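Local coordinates for putative lipoprotein (Pseudomonas protegens, PDB 4KT3) that probably serves as the immunity protein that binds and neutralises a type VI secretion peptidoglycan glycoside hydrolase effector, at residues G43-G48 with G68-K73; Y63-G68 with F83-N88; T89-E94 with A108-V113. All coordinates share one frame; numbering follows the deposited sequence.

Contact 1: G43-G48 with G68-K73; sequences GVFIDG and GYNDPK
Phe-45 and Gly-68 face each other as an antiparallel hydrogen-bonded pair, and each satisfies the backbone of the other. Phe-45 N donates to Gly-68 O at 2.9 Å, while Gly-68 N returns a nearly straight bond to Phe-45 O, with an N-H...O angle of 167°. One pair further on, beyond Val-44 and Tyr-69, Asn-70 N donates to Gly-43 O at 3.0 Å. The same oxygen, Gly-43 O, accepts a second hydrogen bond, from a water 3.2 Å away, and this water accepts in turn from Asn-70 ND2 at 2.8 Å, so backbone and side chain of one asparagine both close on Gly-43. The other end of the amide, Asn-70 OD1, is engaged by Thr-77 and by His-88 of the neighbouring Uncharacterized protein chain.

With CG between its backbone N and carbonyl carbon (chi1 61°), Phe-45 swings its ring across the neighbouring strand. Gly-68, which has no side chain, packs its backbone directly against this ring: Gly-68 CA lies over the face, 3.8 Å from the centroid of the Phe-45 ring, in a CH-pi contact. On the sheet face of Val-44 and Tyr-69, Val-44 CG2 rests 3.8 Å from Tyr-69 CD1, and the tyrosine ring also meets Trp-80. The arrangement is that of an edge strand, 44-47, paired antiparallel with the end of strand 62-69, whose continuation reaches the partner protein in the effector-immunity complex.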
ATOM      1  N   GLY B  43     -13.478  -6.719   9.468  1.00 31.31           N
ATOM      2  CA  GLY B  43     -12.972  -5.476   8.909  1.00 28.45           C
ATOM      3  C   GLY B  43     -11.641  -5.611   8.198  1.00 25.69           C
ATOM      4  O   GLY B  43     -11.247  -4.708   7.471  1.00 26.58           O
ATOM      5  N   VAL B  44     -10.953  -6.734   8.393  1.00 23.70           N
ATOM      6  CA  VAL B  44      -9.660  -6.955   7.758  1.00 24.77           C
ATOM      7  C   VAL B  44      -9.830  -7.545   6.358  1.00 22.82           C
ATOM      8  O   VAL B  44     -10.702  -8.383   6.128  1.00 27.17           O
ATOM      9  CB  VAL B  44      -8.782  -7.896   8.597  1.00 24.73           C
ATOM     10  CG1 VAL B  44      -7.475  -8.182   7.887  1.00 27.32           C
ATOM     11  CG2 VAL B  44      -8.523  -7.298   9.975  1.00 26.02           C
ATOM     12  N   PHE B  45      -8.993  -7.111   5.426  1.00 20.01           N
ATOM     13  CA  PHE B  45      -9.069  -7.620   4.058  1.00 18.78           C
ATOM     14  C   PHE B  45      -7.705  -7.660   3.395  1.00 17.47           C
ATOM     15  O   PHE B  45      -6.811  -6.907   3.747  1.00 20.71           O
ATOM     16  CB  PHE B  45      -9.958  -6.711   3.218  1.00 21.97           C
ATOM     17  CG  PHE B  45      -9.449  -5.304   3.130  1.00 22.33           C
ATOM     18  CD1 PHE B  45      -8.454  -4.974   2.227  1.00 24.30           C
ATOM     19  CD2 PHE B  45      -9.944  -4.320   3.968  1.00 22.51           C
ATOM     20  CE1 PHE B  45      -7.970  -3.694   2.141  1.00 26.81           C
ATOM     21  CE2 PHE B  45      -9.468  -3.029   3.892  1.00 23.54           C
ATOM     22  CZ  PHE B  45      -8.474  -2.709   2.980  1.00 24.34           C
ATOM     23  N   ILE B  46      -7.568  -8.558   2.427  1.00 16.33           N
ATOM     24  CA  ILE B  46      -6.477  -8.511   1.478  1.00 18.02           C
ATOM     25  C   ILE B  46      -7.077  -8.136   0.135  1.00 18.62           C
ATOM     26  O   ILE B  46      -8.047  -8.748  -0.304  1.00 21.36           O
ATOM     27  CB  ILE B  46      -5.762  -9.870   1.368  1.00 21.51           C
ATOM     28  CG1 ILE B  46      -5.019 -10.174   2.669  1.00 20.09           C
ATOM     29  CG2 ILE B  46      -4.785  -9.882   0.190  1.00 22.24           C
ATOM     30  CD1 ILE B  46      -4.395 -11.548   2.709  1.00 26.09           C
ATOM     31  N   ASP B  47      -6.483  -7.139  -0.516  1.00 16.74           N
ATOM     32  CA  ASP B  47      -6.972  -6.645  -1.796  1.00 16.61           C
ATOM     33  C   ASP B  47      -5.900  -6.820  -2.868  1.00 13.37           C
ATOM     34  O   ASP B  47      -4.818  -6.229  -2.773  1.00 15.18           O
ATOM     35  CB  ASP B  47      -7.301  -5.165  -1.651  1.00 17.11           C
ATOM     36  CG  ASP B  47      -8.041  -4.596  -2.838  1.00 25.48           C
ATOM     37  OD1 ASP B  47      -8.163  -5.266  -3.878  1.00 22.60           O
ATOM     38  OD2 ASP B  47      -8.498  -3.442  -2.721  1.00 33.23           O
ATOM     39  N   GLY B  48      -6.204  -7.604  -3.898  1.00 14.32           N
ATOM     40  CA  GLY B  48      -5.268  -7.802  -4.994  1.00 14.98           C
ATOM     41  C   GLY B  48      -5.613  -7.006  -6.241  1.00 14.61           C
ATOM     42  O   GLY B  48      -4.947  -7.148  -7.265  1.00 15.50           O
ATOM     43  N   GLY B  68      -5.407  -4.495   4.778  1.00 18.56           N
ATOM     44  CA  GLY B  68      -6.028  -3.346   5.396  1.00 23.65           C
ATOM     45  C   GLY B  68      -7.142  -3.683   6.353  1.00 17.41           C
ATOM     46  O   GLY B  68      -7.517  -4.840   6.510  1.00 18.07           O
ATOM     47  N   TYR B  69      -7.693  -2.632   6.950  1.00 18.53           N
ATOM     48  CA  TYR B  69      -8.599  -2.752   8.059  1.00 18.78           C
ATOM     49  C   TYR B  69      -9.531  -1.550   8.108  1.00 15.85           C
ATOM     50  O   TYR B  69      -9.065  -0.414   8.151  1.00 16.43           O
ATOM     51  CB  TYR B  69      -7.760  -2.814   9.335  1.00 25.55           C
ATOM     52  CG  TYR B  69      -8.557  -2.790  10.607  1.00 27.05           C
ATOM     53  CD1 TYR B  69      -9.557  -3.716  10.821  1.00 33.22           C
ATOM     54  CD2 TYR B  69      -8.292  -1.853  11.602  1.00 28.08           C
ATOM     55  CE1 TYR B  69     -10.289  -3.723  11.978  1.00 30.53           C
ATOM     56  CE2 TYR B  69      -9.024  -1.846  12.776  1.00 26.63           C
ATOM     57  CZ  TYR B  69     -10.029  -2.790  12.957  1.00 27.59           C
ATOM     58  OH  TYR B  69     -10.788  -2.833  14.111  1.00 34.36           O
ATOM     59  N   ASN B  70     -10.843  -1.799   8.124  1.00 16.51           N
ATOM     60  CA  ASN B  70     -11.821  -0.723   8.329  1.00 15.38           C
ATOM     61  C   ASN B  70     -12.494  -0.863   9.689  1.00 16.08           C
ATOM     62  O   ASN B  70     -13.149  -1.878   9.989  1.00 19.78           O
ATOM     63  CB  ASN B  70     -12.882  -0.694   7.222  1.00 18.89           C
ATOM     64  CG  ASN B  70     -12.355  -0.146   5.910  1.00 17.75           C
ATOM     65  OD1 ASN B  70     -11.964   1.024   5.819  1.00 16.00           O
ATOM     66  ND2 ASN B  70     -12.346  -0.988   4.880  1.00 23.15           N
ATOM     67  N   ASP B  71     -12.339   0.175  10.500  1.00 17.57           N
ATOM     68  CA  ASP B  71     -12.898   0.256  11.841  1.00 20.20           C
ATOM     69  C   ASP B  71     -13.914   1.396  11.818  1.00 19.73           C
ATOM     70  O   ASP B  71     -13.598   2.486  11.354  1.00 20.81           O
ATOM     71  CB  ASP B  71     -11.765   0.580  12.814  1.00 19.70           C
ATOM     72  CG  ASP B  71     -12.193   0.543  14.266  1.00 28.36           C
ATOM     73  OD1 ASP B  71     -13.393   0.745  14.566  1.00 22.42           O
ATOM     74  OD2 ASP B  71     -11.302   0.325  15.116  1.00 35.74           O
ATOM     75  N   PRO B  72     -15.144   1.156  12.295  1.00 20.48           N
ATOM     76  CA  PRO B  72     -16.135   2.239  12.272  1.00 25.48           C
ATOM     77  C   PRO B  72     -15.788   3.398  13.191  1.00 28.12           C
ATOM     78  O   PRO B  72     -16.296   4.499  12.989  1.00 29.60           O
ATOM     79  CB  PRO B  72     -17.421   1.554  12.754  1.00 26.87           C
ATOM     80  CG  PRO B  72     -16.959   0.368  13.530  1.00 22.82           C
ATOM     81  CD  PRO B  72     -15.721  -0.100  12.808  1.00 21.28           C
ATOM     82  N   LYS B  73     -14.946   3.181  14.192  1.00 22.11           N
ATOM     83  CA  LYS B  73     -14.541   4.312  15.010  1.00 25.86           C
ATOM     84  C   LYS B  73     -13.461   5.150  14.341  1.00 22.09           C
ATOM     85  O   LYS B  73     -13.141   6.241  14.810  1.00 31.04           O
ATOM     86  CB  LYS B  73     -14.113   3.889  16.414  1.00 32.31           C
ATOM     87  CG  LYS B  73     -12.841   3.107  16.480  1.00 31.98           C
TER
HETATM   88  O   HOH W   1     -13.260  -3.636   5.288  1.00 26.16           O

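Contact 2: Y63-G68 with F83-N88; sequences YDFSLG and FSVSLN
Tyr-63 and Leu-87 cross at about a right angle, the leucine branch meeting the phenol ring along its CD2-CE2 bond. Leu-87 CG comes within 3.3 Å of Tyr-63 CE2, and Leu-87 CD1 is equally near Tyr-63 CD2, a tight fit. Leu-87 has already left the strand, so the tyrosine reaches past the paired residues to meet it. On the same face of the sheet, Phe-65 slants across Val-85, whose CG2 touches the ring at Phe-65 CE2, 3.9 Å away. Phe-83 instead turns a ring edge to Leu-67: CB of the leucine lies in the ring plane, 3.9 Å from Phe-83 CE1. Helix 21-34 packs over this apolar face, with Leu-28 against both Phe-65 and Phe-83.

The backbones form a beta hairpin, in which segments 63-68 and 83-86 run antiparallel, 147° between their directions. Tyr-63 with Val-85 and Phe-65 with Phe-83 are its hydrogen-bonded pairs, each exchanging two backbone bonds, such as Val-85 N to Tyr-63 O at 2.9 Å.

The non-hydrogen-bonded pair between them, Asp-64 and Ser-84, projects to the other face and is polar. Asp-64 CG and Ser-84 OG both lie anti to their carbonyl carbons (chi1 -69° and -65°), which brings Ser-84 OG to Asp-64 OD1 at 2.8 Å, donating from above the carboxylate plane. The second carboxylate oxygen, Asp-64 OD2, is hydrogen-bonded to His-59 ND1.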
ATOM      1  N   TYR B  63       2.585 -10.001  -8.485  1.00 12.72           N
ATOM      2  CA  TYR B  63       1.256  -9.471  -8.214  1.00 12.08           C
ATOM      3  C   TYR B  63       1.319  -8.727  -6.882  1.00 11.93           C
ATOM      4  O   TYR B  63       1.935  -9.213  -5.934  1.00 12.96           O
ATOM      5  CB  TYR B  63       0.242 -10.599  -8.126  1.00 13.85           C
ATOM      6  CG  TYR B  63      -0.115 -11.185  -9.463  1.00 16.23           C
ATOM      7  CD1 TYR B  63      -0.783 -10.428 -10.413  1.00 18.05           C
ATOM      8  CD2 TYR B  63       0.205 -12.498  -9.772  1.00 19.47           C
ATOM      9  CE1 TYR B  63      -1.116 -10.959 -11.640  1.00 20.31           C
ATOM     10  CE2 TYR B  63      -0.124 -13.040 -10.988  1.00 20.44           C
ATOM     11  CZ  TYR B  63      -0.779 -12.267 -11.923  1.00 21.28           C
ATOM     12  OH  TYR B  63      -1.113 -12.817 -13.135  1.00 28.38           O
ATOM     13  N   ASP B  64       0.691  -7.557  -6.812  1.00 12.17           N
ATOM     14  CA  ASP B  64       0.698  -6.756  -5.587  1.00  9.97           C
ATOM     15  C   ASP B  64      -0.606  -6.916  -4.800  1.00  9.71           C
ATOM     16  O   ASP B  64      -1.690  -7.100  -5.383  1.00 12.00           O
ATOM     17  CB  ASP B  64       0.885  -5.270  -5.905  1.00 11.09           C
ATOM     18  CG  ASP B  64       2.265  -4.929  -6.438  1.00 12.15           C
ATOM     19  OD1 ASP B  64       3.115  -5.826  -6.625  1.00 12.59           O
ATOM     20  OD2 ASP B  64       2.475  -3.726  -6.704  1.00 12.25           O
ATOM     21  N   PHE B  65      -0.501  -6.810  -3.475  1.00 11.63           N
ATOM     22  CA  PHE B  65      -1.642  -6.974  -2.581  1.00 12.97           C
ATOM     23  C   PHE B  65      -1.540  -5.991  -1.436  1.00 13.92           C
ATOM     24  O   PHE B  65      -0.450  -5.751  -0.911  1.00 13.44           O
ATOM     25  CB  PHE B  65      -1.672  -8.388  -1.982  1.00 13.85           C
ATOM     26  CG  PHE B  65      -1.777  -9.464  -3.001  1.00 12.78           C
ATOM     27  CD1 PHE B  65      -3.020  -9.911  -3.426  1.00 15.20           C
ATOM     28  CD2 PHE B  65      -0.630 -10.025  -3.557  1.00 13.82           C
ATOM     29  CE1 PHE B  65      -3.120 -10.899  -4.382  1.00 13.06           C
ATOM     30  CE2 PHE B  65      -0.733 -11.014  -4.511  1.00 17.11           C
ATOM     31  CZ  PHE B  65      -1.978 -11.457  -4.917  1.00 15.07           C
ATOM     32  N   SER B  66      -2.672  -5.421  -1.045  1.00 12.86           N
ATOM     33  CA  SER B  66      -2.701  -4.597   0.154  1.00 11.35           C
ATOM     34  C   SER B  66      -3.411  -5.345   1.270  1.00 14.70           C
ATOM     35  O   SER B  66      -4.326  -6.133   1.022  1.00 16.62           O
ATOM     36  CB  SER B  66      -3.400  -3.268  -0.116  1.00 18.29           C
ATOM     37  OG  SER B  66      -4.777  -3.454  -0.329  1.00 18.38           O
ATOM     38  N   LEU B  67      -2.966  -5.102   2.500  1.00 13.51           N
ATOM     39  CA  LEU B  67      -3.583  -5.652   3.691  1.00 14.33           C
ATOM     40  C   LEU B  67      -4.116  -4.477   4.493  1.00 13.29           C
ATOM     41  O   LEU B  67      -3.377  -3.551   4.833  1.00 14.85           O
ATOM     42  CB  LEU B  67      -2.556  -6.415   4.504  1.00 15.96           C
ATOM     43  CG  LEU B  67      -3.020  -6.937   5.864  1.00 19.52           C
ATOM     44  CD1 LEU B  67      -4.145  -7.954   5.714  1.00 22.19           C
ATOM     45  CD2 LEU B  67      -1.835  -7.532   6.604  1.00 22.31           C
ATOM     46  N   GLY B  68      -5.407  -4.495   4.778  1.00 18.56           N
ATOM     47  CA  GLY B  68      -6.028  -3.346   5.396  1.00 23.65           C
ATOM     48  C   GLY B  68      -7.142  -3.683   6.353  1.00 17.41           C
ATOM     49  O   GLY B  68      -7.517  -4.840   6.510  1.00 18.07           O
ATOM     50  N   PHE B  83       2.302  -5.644  -0.434  1.00 12.25           N
ATOM     51  CA  PHE B  83       3.144  -6.799  -0.721  1.00 12.03           C
ATOM     52  C   PHE B  83       3.235  -7.059  -2.209  1.00 12.63           C
ATOM     53  O   PHE B  83       2.285  -6.815  -2.953  1.00 13.88           O
ATOM     54  CB  PHE B  83       2.565  -8.046  -0.041  1.00 13.81           C
ATOM     55  CG  PHE B  83       2.402  -7.900   1.444  1.00 14.63           C
ATOM     56  CD1 PHE B  83       1.207  -7.441   1.983  1.00 16.80           C
ATOM     57  CD2 PHE B  83       3.448  -8.206   2.301  1.00 16.52           C
ATOM     58  CE1 PHE B  83       1.061  -7.295   3.364  1.00 16.26           C
ATOM     59  CE2 PHE B  83       3.303  -8.068   3.684  1.00 17.25           C
ATOM     60  CZ  PHE B  83       2.112  -7.612   4.209  1.00 17.44           C
ATOM     61  N   SER B  84       4.379  -7.600  -2.624  1.00 11.58           N
ATOM     62  CA  SER B  84       4.577  -8.085  -3.982  1.00 13.14           C
ATOM     63  C   SER B  84       4.960  -9.559  -3.904  1.00 11.32           C
ATOM     64  O   SER B  84       5.879  -9.926  -3.165  1.00 14.15           O
ATOM     65  CB  SER B  84       5.676  -7.290  -4.695  1.00 11.86           C
ATOM     66  OG  SER B  84       5.310  -5.921  -4.876  1.00 12.37           O
ATOM     67  N   VAL B  85       4.243 -10.392  -4.658  1.00 12.77           N
ATOM     68  CA  VAL B  85       4.503 -11.829  -4.711  1.00 11.89           C
ATOM     69  C   VAL B  85       4.944 -12.224  -6.121  1.00 12.38           C
ATOM     70  O   VAL B  85       4.246 -11.933  -7.091  1.00 13.05           O
ATOM     71  CB  VAL B  85       3.228 -12.631  -4.371  1.00 12.85           C
ATOM     72  CG1 VAL B  85       3.504 -14.117  -4.442  1.00 13.85           C
ATOM     73  CG2 VAL B  85       2.687 -12.234  -2.986  1.00 12.90           C
ATOM     74  N   SER B  86       6.098 -12.864  -6.248  1.00 13.51           N
ATOM     75  CA  SER B  86       6.594 -13.239  -7.571  1.00 12.78           C
ATOM     76  C   SER B  86       5.793 -14.363  -8.180  1.00 14.17           C
ATOM     77  O   SER B  86       5.564 -15.373  -7.539  1.00 14.97           O
ATOM     78  CB  SER B  86       8.059 -13.659  -7.531  1.00 15.55           C
ATOM     79  OG  SER B  86       8.379 -14.432  -8.693  1.00 15.09           O
ATOM     80  N   LEU B  87       5.377 -14.176  -9.429  1.00 15.37           N
ATOM     81  CA  LEU B  87       4.660 -15.203 -10.163  1.00 17.74           C
ATOM     82  C   LEU B  87       5.515 -16.437 -10.392  1.00 14.69           C
ATOM     83  O   LEU B  87       4.990 -17.537 -10.503  1.00 17.77           O
ATOM     84  CB  LEU B  87       4.243 -14.684 -11.539  1.00 21.44           C
ATOM     85  CG  LEU B  87       3.021 -13.803 -11.661  1.00 28.04           C
ATOM     86  CD1 LEU B  87       3.282 -12.475 -10.997  1.00 25.11           C
ATOM     87  CD2 LEU B  87       2.691 -13.617 -13.134  1.00 24.95           C
ATOM     88  N   ASN B  88       6.823 -16.247 -10.505  1.00 15.38           N
ATOM     89  CA  ASN B  88       7.699 -17.342 -10.905  1.00 16.74           C
ATOM     90  C   ASN B  88       8.386 -18.076  -9.758  1.00 16.68           C
ATOM     91  O   ASN B  88       8.858 -19.198  -9.948  1.00 19.24           O
ATOM     92  CB  ASN B  88       8.750 -16.851 -11.903  1.00 21.88           C
ATOM     93  CG  ASN B  88       8.204 -16.748 -13.317  1.00 24.30           C
ATOM     94  OD1 ASN B  88       7.304 -17.493 -13.703  1.00 27.18           O
ATOM     95  ND2 ASN B  88       8.745 -15.821 -14.092  1.00 32.39           N
TER

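Contact 3: T89-E94 with A108-V113; sequences TGDTWE and ALQRRV
Gln-110 lays its aliphatic chain over the turn at Thr-89 and Gly-90: its CB and CG lie 3.3 and 3.4 Å from Thr-89 O. Extended beyond CG (chi2 163°), the chain carries the amide past this carbonyl to the next, where Gln-110 NE2 donates to Gly-90 O at 2.9 Å. The bond is straight at the hydrogen (168°) and lies in the plane of the amide, yet it meets the carbonyl from above its plane. Thr-92 OG1 reaches Gly-90 O from the opposite face, giving this buried oxygen two donors. NE2 also donates to a water that accepts from Thr-92 N, while OE1 is bound by Arg-107, so both ends of the amide are held.

One helical turn along, Val-113 CG1 packs on the Thr-89 backbone, 3.8 Å from its carbonyl carbon. Gly-90 has positive phi (73°), and its backbone packs close to Gln-110. Within the turn, Asp-91 N bonds to Thr-89 OG1, which also meets Glu-124. This is an ST turn at the start of strand 92-94, docked on one side of helix 104-117 by a glutamine side chain.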
ATOM      1  N   THR B  89       8.469 -17.451  -8.584  1.00 18.39           N
ATOM      2  CA  THR B  89       9.152 -18.077  -7.445  1.00 14.77           C
ATOM      3  C   THR B  89       8.373 -18.030  -6.134  1.00 15.15           C
ATOM      4  O   THR B  89       8.739 -18.713  -5.176  1.00 18.85           O
ATOM      5  CB  THR B  89      10.482 -17.392  -7.143  1.00 15.08           C
ATOM      6  OG1 THR B  89      10.208 -16.071  -6.664  1.00 15.85           O
ATOM      7  CG2 THR B  89      11.372 -17.316  -8.378  1.00 17.75           C
ATOM      8  N   GLY B  90       7.319 -17.217  -6.085  1.00 14.80           N
ATOM      9  CA  GLY B  90       6.594 -16.975  -4.854  1.00 17.03           C
ATOM     10  C   GLY B  90       7.333 -16.097  -3.856  1.00 16.67           C
ATOM     11  O   GLY B  90       6.860 -15.909  -2.731  1.00 15.81           O
ATOM     12  N   ASP B  91       8.495 -15.570  -4.241  1.00 15.99           N
ATOM     13  CA  ASP B  91       9.207 -14.623  -3.375  1.00 16.17           C
ATOM     14  C   ASP B  91       8.247 -13.503  -3.005  1.00 13.70           C
ATOM     15  O   ASP B  91       7.626 -12.893  -3.895  1.00 15.21           O
ATOM     16  CB  ASP B  91      10.435 -14.053  -4.097  1.00 17.04           C
ATOM     17  CG  ASP B  91      11.463 -13.439  -3.151  1.00 17.39           C
ATOM     18  OD1 ASP B  91      11.544 -13.846  -1.965  1.00 18.10           O
ATOM     19  OD2 ASP B  91      12.210 -12.552  -3.618  1.00 17.77           O
ATOM     20  N   THR B  92       8.174 -13.193  -1.708  1.00 16.58           N
ATOM     21  CA  THR B  92       7.206 -12.229  -1.194  1.00 14.20           C
ATOM     22  C   THR B  92       7.894 -11.114  -0.406  1.00 15.79           C
ATOM     23  O   THR B  92       8.642 -11.377   0.538  1.00 18.11           O
ATOM     24  CB  THR B  92       6.147 -12.931  -0.328  1.00 15.60           C
ATOM     25  OG1 THR B  92       5.461 -13.897  -1.126  1.00 17.34           O
ATOM     26  CG2 THR B  92       5.133 -11.936   0.254  1.00 15.37           C
ATOM     27  N   TRP B  93       7.630  -9.874  -0.817  1.00 14.38           N
ATOM     28  CA  TRP B  93       8.200  -8.696  -0.179  1.00 14.25           C
ATOM     29  C   TRP B  93       7.123  -7.740   0.307  1.00 13.62           C
ATOM     30  O   TRP B  93       6.110  -7.533  -0.358  1.00 14.34           O
ATOM     31  CB  TRP B  93       9.082  -7.928  -1.172  1.00 14.40           C
ATOM     32  CG  TRP B  93      10.387  -8.583  -1.465  1.00 16.37           C
ATOM     33  CD1 TRP B  93      10.603  -9.659  -2.283  1.00 18.28           C
ATOM     34  CD2 TRP B  93      11.662  -8.207  -0.950  1.00 16.16           C
ATOM     35  NE1 TRP B  93      11.938  -9.979  -2.303  1.00 16.48           N
ATOM     36  CE2 TRP B  93      12.613  -9.103  -1.490  1.00 15.09           C
ATOM     37  CE3 TRP B  93      12.098  -7.203  -0.083  1.00 18.01           C
ATOM     38  CZ2 TRP B  93      13.969  -9.016  -1.195  1.00 20.21           C
ATOM     39  CZ3 TRP B  93      13.448  -7.119   0.205  1.00 21.03           C
ATOM     40  CH2 TRP B  93      14.364  -8.027  -0.339  1.00 20.45           C
ATOM     41  N   GLU B  94       7.365  -7.133   1.462  1.00 14.80           N
ATOM     42  CA  GLU B  94       6.611  -5.956   1.871  1.00 15.03           C
ATOM     43  C   GLU B  94       7.412  -4.777   1.329  1.00 15.50           C
ATOM     44  O   GLU B  94       8.563  -4.576   1.726  1.00 14.97           O
ATOM     45  CB  GLU B  94       6.491  -5.889   3.391  1.00 16.44           C
ATOM     46  CG  GLU B  94       5.223  -5.197   3.883  1.00 16.59           C
ATOM     47  CD  GLU B  94       5.248  -3.693   3.683  1.00 13.63           C
ATOM     48  OE1 GLU B  94       6.349  -3.126   3.578  1.00 16.78           O
ATOM     49  OE2 GLU B  94       4.164  -3.069   3.622  1.00 18.37           O
ATOM     50  N   ALA B 108       8.940 -23.562   1.842  1.00 19.94           N
ATOM     51  CA  ALA B 108       8.551 -24.840   1.266  1.00 22.97           C
ATOM     52  C   ALA B 108       7.670 -24.617   0.032  1.00 23.27           C
ATOM     53  O   ALA B 108       7.830 -25.287  -0.988  1.00 21.57           O
ATOM     54  CB  ALA B 108       7.824 -25.697   2.308  1.00 23.13           C
ATOM     55  N   LEU B 109       6.735 -23.679   0.132  1.00 21.22           N
ATOM     56  CA  LEU B 109       5.866 -23.353  -0.992  1.00 22.56           C
ATOM     57  C   LEU B 109       6.675 -22.805  -2.159  1.00 20.10           C
ATOM     58  O   LEU B 109       6.434 -23.147  -3.320  1.00 21.29           O
ATOM     59  CB  LEU B 109       4.822 -22.316  -0.581  1.00 26.84           C
ATOM     60  CG  LEU B 109       3.367 -22.756  -0.592  1.00 33.99           C
ATOM     61  CD1 LEU B 109       2.492 -21.535  -0.345  1.00 31.76           C
ATOM     62  CD2 LEU B 109       2.996 -23.466  -1.901  1.00 33.63           C
ATOM     63  N   GLN B 110       7.629 -21.937  -1.847  1.00 20.79           N
ATOM     64  CA  GLN B 110       8.457 -21.326  -2.880  1.00 19.24           C
ATOM     65  C   GLN B 110       9.294 -22.371  -3.613  1.00 18.25           C
ATOM     66  O   GLN B 110       9.434 -22.307  -4.832  1.00 19.93           O
ATOM     67  CB  GLN B 110       9.336 -20.237  -2.273  1.00 16.71           C
ATOM     68  CG  GLN B 110       8.492 -19.056  -1.783  1.00 19.44           C
ATOM     69  CD  GLN B 110       9.214 -18.131  -0.823  1.00 20.69           C
ATOM     70  OE1 GLN B 110      10.138 -18.533  -0.124  1.00 22.41           O
ATOM     71  NE2 GLN B 110       8.775 -16.880  -0.775  1.00 20.13           N
ATOM     72  N   ARG B 111       9.831 -23.350  -2.890  1.00 18.85           N
ATOM     73  CA  ARG B 111      10.584 -24.402  -3.555  1.00 18.42           C
ATOM     74  C   ARG B 111       9.673 -25.203  -4.484  1.00 21.71           C
ATOM     75  O   ARG B 111      10.111 -25.675  -5.532  1.00 19.93           O
ATOM     76  CB  ARG B 111      11.262 -25.331  -2.546  1.00 20.38           C
ATOM     77  CG  ARG B 111      12.408 -24.683  -1.777  1.00 22.19           C
ATOM     78  CD  ARG B 111      13.154 -25.698  -0.903  1.00 25.45           C
ATOM     79  NE  ARG B 111      12.305 -26.270   0.139  1.00 26.45           N
ATOM     80  CZ  ARG B 111      12.178 -25.795   1.378  1.00 29.34           C
ATOM     81  NH1 ARG B 111      12.839 -24.718   1.764  1.00 27.55           N
ATOM     82  NH2 ARG B 111      11.380 -26.414   2.245  1.00 27.91           N
ATOM     83  N   ARG B 112       8.414 -25.382  -4.088  1.00 20.21           N
ATOM     84  CA  ARG B 112       7.458 -26.102  -4.922  1.00 20.19           C
ATOM     85  C   ARG B 112       7.144 -25.294  -6.177  1.00 19.25           C
ATOM     86  O   ARG B 112       7.096 -25.839  -7.279  1.00 21.21           O
ATOM     87  CB  ARG B 112       6.182 -26.388  -4.135  1.00 23.85           C
ATOM     88  CG  ARG B 112       5.062 -27.016  -4.933  1.00 33.57           C
ATOM     89  CD  ARG B 112       3.756 -27.033  -4.132  1.00 38.75           C
ATOM     90  NE  ARG B 112       3.941 -27.454  -2.743  1.00 41.19           N
ATOM     91  CZ  ARG B 112       3.005 -27.347  -1.802  1.00 45.63           C
ATOM     92  NH1 ARG B 112       3.257 -27.746  -0.563  1.00 48.66           N
ATOM     93  NH2 ARG B 112       1.813 -26.837  -2.097  1.00 44.32           N
ATOM     94  N   VAL B 113       6.942 -23.991  -6.009  1.00 19.33           N
ATOM     95  CA  VAL B 113       6.658 -23.123  -7.143  1.00 18.52           C
ATOM     96  C   VAL B 113       7.828 -23.153  -8.123  1.00 19.62           C
ATOM     97  O   VAL B 113       7.633 -23.317  -9.325  1.00 19.18           O
ATOM     98  CB  VAL B 113       6.397 -21.686  -6.685  1.00 19.17           C
ATOM     99  CG1 VAL B 113       6.327 -20.739  -7.879  1.00 21.39           C
ATOM    100  CG2 VAL B 113       5.113 -21.632  -5.880  1.00 20.34           C
TER
HETATM  101  O   HOH W   2       9.895 -14.479   0.326  1.00 18.16           O

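In the fold
Contacts 1 and 2 share strand 62-69 and touch directly, Asp-47 N lying 2.8 Å from Ser-66 O, yet they differ in setting. Contact 2 sits at the centre of the chain, buried beneath helix 21-34, and combines backbone pairing with aromatic and aliphatic packing. Contact 1, at the surface, joins the edge strand and adds a water bridge and a ring over a glycine to its backbone pairing; its polar groups extend to the partner protein. Contact 3 is buried too, but on the other side of the chain's centre from contact 1, where a helix meets a turn through a side-chain amide rather than strand pairing. Strand 92-94 borders strand 78-86, so all three contacts reach one antiparallel sheet.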